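Local coordinates for DUF1896 domain-containing protein (PDB 2APL) that is of unknown function, an all-helical protein from Porphyromonas gingivalis that belongs to the DUF1896 family, at residues K6-L9 and S10-R13; F33-A36 and R37-A41; E40-T43 and A44-A48. All coordinates share one frame; numbering follows the deposited sequence.

Overall arrangement
All three contacts are i to i+4 pairings along helices, each partly buried. Contact 1 lies on helix 3-23; contacts 2 and 3 occupy successive turns of helix 31-51 and share Glu-40 and Ala-41. The two helices pack together, so contact 1 touches both others: Arg-13 reaches Thr-35 and Ser-38 in contact 2, while Glu-8 and Phe-12 meet Leu-42 and Tyr-45 in contact 3. Centres are about 10 to 11 Å apart. The chemistry differs: contacts 1 and 2 each have a serine hydroxyl folded back on a carbonyl, contact 2 adds an arginine laid against a phenylalanine, and contact 3 has a leucine beside a cysteine. In each, the buried side chains face the partner helices.

Contact 1: K6-L9 and S10-R13; sequences KKEL and SHFR
The carbonyl oxygen of Lys-6 is gripped twice by Ser-10. Ser-10 N donates to Lys-6 O at 3.1 Å, and Ser-10 OG donates to the same oxygen at 3.2 Å, the two coming in from opposite faces of the carbonyl plane. The hydroxyl can fold back this way because OG sits beside its own backbone N, with chi1 at -67°. One turn on, Arg-13 N donates to Leu-9 O at 2.8 Å.

The side chains of Glu-8 and Phe-12 meet on the buried side of the helix. Glu-8 bends at chi2 (-65°), bringing OE1 to 3.6 Å from Phe-12 CZ, with carboxylate and ring planes 62° apart. Nearer the root of the ring, Phe-12 CD2 lies 3.0 Å from Glu-8 O, a tight fit. A long salt bridge joins Glu-8 OE2 to Lys-7 NZ, whereas OE1 lies close to the carboxylate of Glu-59, which would tend to raise the proton affinity of one of the acids.

Phe-12 packs on Glu-59 and Ala-62 of helix 55-67, Glu-8 touches Leu-42 and Tyr-45 of helix 31-51, and Arg-13 bonds to Asn-31 and Thr-35, so this part of helix 3-23 joins both neighbouring helices.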
# COMPACT_ATOMS: atom_id res chain seq x y z
N LYS A 6 -14.73 22.00 2.30
CA LYS A 6 -14.63 21.27 3.55
C LYS A 6 -15.19 19.83 3.39
O LYS A 6 -14.62 18.87 3.93
CB LYS A 6 -15.38 22.02 4.65
CG LYS A 6 -15.31 21.34 6.06
CD LYS A 6 -16.46 21.87 6.96
CE LYS A 6 -16.01 22.30 8.38
NZ LYS A 6 -15.49 21.19 9.21
N LYS A 7 -16.32 19.70 2.70
CA LYS A 7 -16.97 18.41 2.52
C LYS A 7 -16.07 17.52 1.68
O LYS A 7 -15.87 16.36 2.00
CB LYS A 7 -18.30 18.61 1.78
CG LYS A 7 -19.03 17.32 1.52
CD LYS A 7 -20.51 17.50 1.16
CE LYS A 7 -20.71 17.42 -0.36
NZ LYS A 7 -20.25 16.11 -0.99
N GLU A 8 -15.54 18.09 0.59
CA GLU A 8 -14.67 17.32 -0.30
C GLU A 8 -13.40 16.96 0.38
O GLU A 8 -12.88 15.87 0.15
CB GLU A 8 -14.34 18.07 -1.63
CG GLU A 8 -15.55 18.19 -2.54
CD GLU A 8 -16.05 16.83 -3.03
OE1 GLU A 8 -15.22 15.93 -3.32
OE2 GLU A 8 -17.26 16.65 -3.12
N LEU A 9 -12.84 17.89 1.15
CA LEU A 9 -11.57 17.58 1.81
C LEU A 9 -11.76 16.38 2.78
O LEU A 9 -10.94 15.45 2.83
CB LEU A 9 -11.00 18.82 2.54
CG LEU A 9 -9.75 18.54 3.38
CD1 LEU A 9 -8.55 18.14 2.47
CD2 LEU A 9 -9.38 19.82 4.20
N SER A 10 -12.83 16.42 3.57
CA SER A 10 -13.13 15.34 4.49
C SER A 10 -13.34 14.01 3.75
O SER A 10 -12.97 12.97 4.24
CB SER A 10 -14.35 15.68 5.38
OG SER A 10 -14.00 16.76 6.25
N HIS A 11 -13.94 14.07 2.57
CA HIS A 11 -14.18 12.88 1.76
C HIS A 11 -12.83 12.28 1.31
O HIS A 11 -12.58 11.09 1.47
CB HIS A 11 -15.06 13.29 0.54
CG HIS A 11 -15.20 12.21 -0.48
ND1 HIS A 11 -15.79 10.99 -0.20
CD2 HIS A 11 -14.79 12.15 -1.77
CE1 HIS A 11 -15.79 10.25 -1.30
NE2 HIS A 11 -15.17 10.92 -2.26
N PHE A 12 -11.93 13.12 0.80
CA PHE A 12 -10.63 12.62 0.33
C PHE A 12 -9.81 12.12 1.52
O PHE A 12 -9.17 11.09 1.40
CB PHE A 12 -9.84 13.71 -0.43
CG PHE A 12 -10.51 14.14 -1.71
CD1 PHE A 12 -10.92 13.17 -2.66
CD2 PHE A 12 -10.74 15.51 -1.98
CE1 PHE A 12 -11.55 13.57 -3.86
CE2 PHE A 12 -11.40 15.92 -3.16
CZ PHE A 12 -11.80 14.96 -4.09
N ARG A 13 -9.80 12.86 2.62
CA ARG A 13 -9.12 12.38 3.83
C ARG A 13 -9.60 11.00 4.32
O ARG A 13 -8.78 10.12 4.56
CB ARG A 13 -9.16 13.39 4.98
CG ARG A 13 -8.33 12.87 6.20
CD ARG A 13 -8.14 13.95 7.31
NE ARG A 13 -7.18 13.40 8.26
CZ ARG A 13 -6.00 13.95 8.53
NH1 ARG A 13 -5.68 15.11 7.96
NH2 ARG A 13 -5.17 13.36 9.39

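Contact 2: F33-A36 and R37-A41; sequences FITA and RSDEA
Phe-33 and Arg-37 run side by side off the same flank of the helix and point the same way. Each has CG anti to its backbone nitrogen (chi1 173° and -178°), after which the arginine bends at chi2 and chi3 and brings its guanidinium to the ring's edge. Arg-37 CB lies over one ring face, a CH-pi contact 4.1 Å from the centroid, while NH2 comes to the ring edge, 3.7 Å from Phe-33 CE1. The guanidinium stands 67° from the ring plane, and Phe-33 CZ sits over the centre of one of its faces. NH1 is held by the carbonyls of Leu-66 and Gln-68, which helps fix the rotation of the group. The link from NE to Glu-40 OE1 is long and purely electrostatic.

On the buried flank, Ile-34 O accepts two bonds from Ser-38. Ser-38 OG reaches it at 2.7 Å and Ser-38 N at 2.9 Å, from opposite faces of the carbonyl plane. Both serine donors therefore stay within the helix, where Ser-38 packs against Arg-13 of helix 3-23.

An aromatic and an arginine four residues apart, together with a serine hydroxyl returned to the preceding turn, make an alpha-helical i to i+4 arrangement in this all-helical fold.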
# COMPACT_ATOMS: atom_id res chain seq x y z
N PHE A 33 1.61 13.05 6.20
CA PHE A 33 1.39 12.65 4.84
C PHE A 33 -0.10 12.76 4.49
O PHE A 33 -0.45 13.26 3.43
CB PHE A 33 1.81 11.20 4.65
CG PHE A 33 1.45 10.66 3.29
CD1 PHE A 33 2.11 11.17 2.14
CD2 PHE A 33 0.46 9.64 3.15
CE1 PHE A 33 1.79 10.68 0.87
CE2 PHE A 33 0.12 9.14 1.88
CZ PHE A 33 0.80 9.64 0.74
N ILE A 34 -0.94 12.23 5.38
CA ILE A 34 -2.39 12.25 5.16
C ILE A 34 -2.93 13.66 4.94
O ILE A 34 -3.67 13.93 3.96
CB ILE A 34 -3.11 11.51 6.32
CG1 ILE A 34 -2.84 10.00 6.21
CG2 ILE A 34 -4.66 11.76 6.30
CD1 ILE A 34 -2.98 9.23 7.58
N THR A 35 -2.50 14.59 5.80
CA THR A 35 -2.88 16.02 5.64
C THR A 35 -2.41 16.54 4.27
O THR A 35 -3.19 17.12 3.48
CB THR A 35 -2.25 16.84 6.77
OG1 THR A 35 -2.70 16.29 8.01
CG2 THR A 35 -2.64 18.33 6.68
N ALA A 36 -1.13 16.32 3.99
CA ALA A 36 -0.55 16.89 2.78
C ALA A 36 -1.15 16.27 1.51
O ALA A 36 -1.46 16.98 0.57
CB ALA A 36 0.89 16.74 2.80
N ARG A 37 -1.32 14.95 1.49
CA ARG A 37 -1.90 14.29 0.34
C ARG A 37 -3.42 14.61 0.15
O ARG A 37 -3.88 14.84 -0.98
CB ARG A 37 -1.65 12.77 0.43
CG ARG A 37 -2.17 11.96 -0.74
CD ARG A 37 -1.52 12.45 -2.05
NE ARG A 37 -0.09 12.18 -2.18
CZ ARG A 37 0.42 11.06 -2.66
NH1 ARG A 37 -0.36 10.03 -3.00
NH2 ARG A 37 1.74 10.97 -2.80
N SER A 38 -4.17 14.66 1.23
CA SER A 38 -5.57 15.09 1.16
C SER A 38 -5.73 16.54 0.60
O SER A 38 -6.64 16.78 -0.19
CB SER A 38 -6.24 14.93 2.52
OG SER A 38 -6.17 13.53 2.90
N ASP A 39 -4.89 17.47 1.07
CA ASP A 39 -4.78 18.83 0.55
C ASP A 39 -4.48 18.85 -0.96
O ASP A 39 -5.13 19.60 -1.71
CB ASP A 39 -3.65 19.60 1.27
CG ASP A 39 -4.06 20.14 2.64
OD1 ASP A 39 -5.22 19.91 3.05
OD2 ASP A 39 -3.21 20.81 3.33
N GLU A 40 -3.51 18.03 -1.41
CA GLU A 40 -3.24 17.91 -2.83
C GLU A 40 -4.43 17.45 -3.67
O GLU A 40 -4.61 17.94 -4.81
CB GLU A 40 -2.07 16.95 -3.16
CG GLU A 40 -0.77 17.30 -2.58
CD GLU A 40 0.28 16.23 -2.83
OE1 GLU A 40 0.28 15.53 -3.92
OE2 GLU A 40 1.14 16.12 -1.92
N ALA A 41 -5.14 16.41 -3.19
CA ALA A 41 -6.32 15.91 -3.89
C ALA A 41 -7.41 17.00 -3.99
O ALA A 41 -8.02 17.20 -5.05
CB ALA A 41 -6.89 14.65 -3.17

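Contact 3: E40-T43 and A44-A48; sequences EALT and AYCDA
This is an i to i+4 contact within helix 31-51, along the part of that helix that packs against helices 3-23 and 55-67. Leu-42 and Cys-46 form its apolar pair: the leucine CD1 lies 3.9 Å from Cys-46 SG, and Leu-42 CG is almost as near. Leu-42 turns CG away from its own nitrogen (chi1 -179°), whereas SG of Cys-46 is placed beside its own nitrogen (chi1 -66°), which swings the sulfur back toward the leucine. Cys-46 N also donates to Leu-42 O, at 2.8 Å.

One residue along, on the exposed flank, Thr-43 and Asp-47 lie side by side and point the same way. The methyl CG2 of Thr-43 comes to 3.9 Å from Asp-47 OD2, while Thr-43 OG1 turns back to bond with the carbonyl of Asp-39. Asp-47 N bonds to Thr-43 O at 2.8 Å.

Tyr-45 N donates to Ala-41 O at 2.9 Å. Its side chain heads away from 40-43 to lie against Phe-12 of helix 3-23 and Ala-58 of helix 55-67, its hydroxyl bonded to His-55. With apolar and aromatic groups on the packed flank and Thr-43 and Asp-47 outside, the stretch is a typical amphipathic alpha-helix.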
# COMPACT_ATOMS: atom_id res chain seq x y z
N GLU A 40 -3.51 18.03 -1.41
CA GLU A 40 -3.24 17.91 -2.83
C GLU A 40 -4.43 17.45 -3.67
O GLU A 40 -4.61 17.94 -4.81
CB GLU A 40 -2.07 16.95 -3.16
CG GLU A 40 -0.77 17.30 -2.58
CD GLU A 40 0.28 16.23 -2.83
OE1 GLU A 40 0.28 15.53 -3.92
OE2 GLU A 40 1.14 16.12 -1.92
N ALA A 41 -5.14 16.41 -3.19
CA ALA A 41 -6.32 15.91 -3.89
C ALA A 41 -7.41 17.00 -3.99
O ALA A 41 -8.02 17.20 -5.05
CB ALA A 41 -6.89 14.65 -3.17
N LEU A 42 -7.66 17.69 -2.89
CA LEU A 42 -8.55 18.84 -2.92
C LEU A 42 -8.21 19.92 -3.95
O LEU A 42 -9.09 20.36 -4.69
CB LEU A 42 -8.73 19.45 -1.54
CG LEU A 42 -9.69 20.65 -1.57
CD1 LEU A 42 -11.15 20.23 -1.63
CD2 LEU A 42 -9.38 21.55 -0.38
N THR A 43 -6.95 20.34 -4.02
CA THR A 43 -6.50 21.27 -5.05
C THR A 43 -6.79 20.75 -6.45
O THR A 43 -7.18 21.55 -7.33
CB THR A 43 -4.95 21.55 -4.89
OG1 THR A 43 -4.76 22.11 -3.59
CG2 THR A 43 -4.39 22.50 -5.96
N ALA A 44 -6.53 19.45 -6.69
CA ALA A 44 -6.81 18.84 -8.00
C ALA A 44 -8.33 18.91 -8.32
O ALA A 44 -8.72 19.22 -9.45
CB ALA A 44 -6.33 17.38 -8.05
N TYR A 45 -9.13 18.61 -7.33
CA TYR A 45 -10.59 18.70 -7.44
C TYR A 45 -11.06 20.14 -7.76
O TYR A 45 -11.77 20.38 -8.74
CB TYR A 45 -11.26 18.18 -6.16
CG TYR A 45 -12.78 18.34 -6.20
CD1 TYR A 45 -13.59 17.35 -6.71
CD2 TYR A 45 -13.38 19.50 -5.77
CE1 TYR A 45 -14.99 17.55 -6.82
CE2 TYR A 45 -14.76 19.71 -5.88
CZ TYR A 45 -15.55 18.71 -6.38
OH TYR A 45 -16.92 18.87 -6.44
N CYS A 46 -10.63 21.09 -6.94
CA CYS A 46 -11.01 22.49 -7.12
C CYS A 46 -10.50 23.03 -8.49
O CYS A 46 -11.24 23.71 -9.22
CB CYS A 46 -10.50 23.32 -5.96
SG CYS A 46 -11.25 22.90 -4.44
N ASP A 47 -9.28 22.66 -8.88
CA ASP A 47 -8.76 23.02 -10.21
C ASP A 47 -9.63 22.49 -11.32
O ASP A 47 -9.97 23.22 -12.27
CB ASP A 47 -7.31 22.55 -10.46
CG ASP A 47 -6.26 23.36 -9.69
OD1 ASP A 47 -6.61 24.40 -9.07
OD2 ASP A 47 -5.06 22.95 -9.73
N ALA A 48 -9.96 21.20 -11.25
CA ALA A 48 -10.76 20.57 -12.29
C ALA A 48 -12.13 21.26 -12.44
O ALA A 48 -12.52 21.64 -13.56
CB ALA A 48 -10.94 19.09 -12.02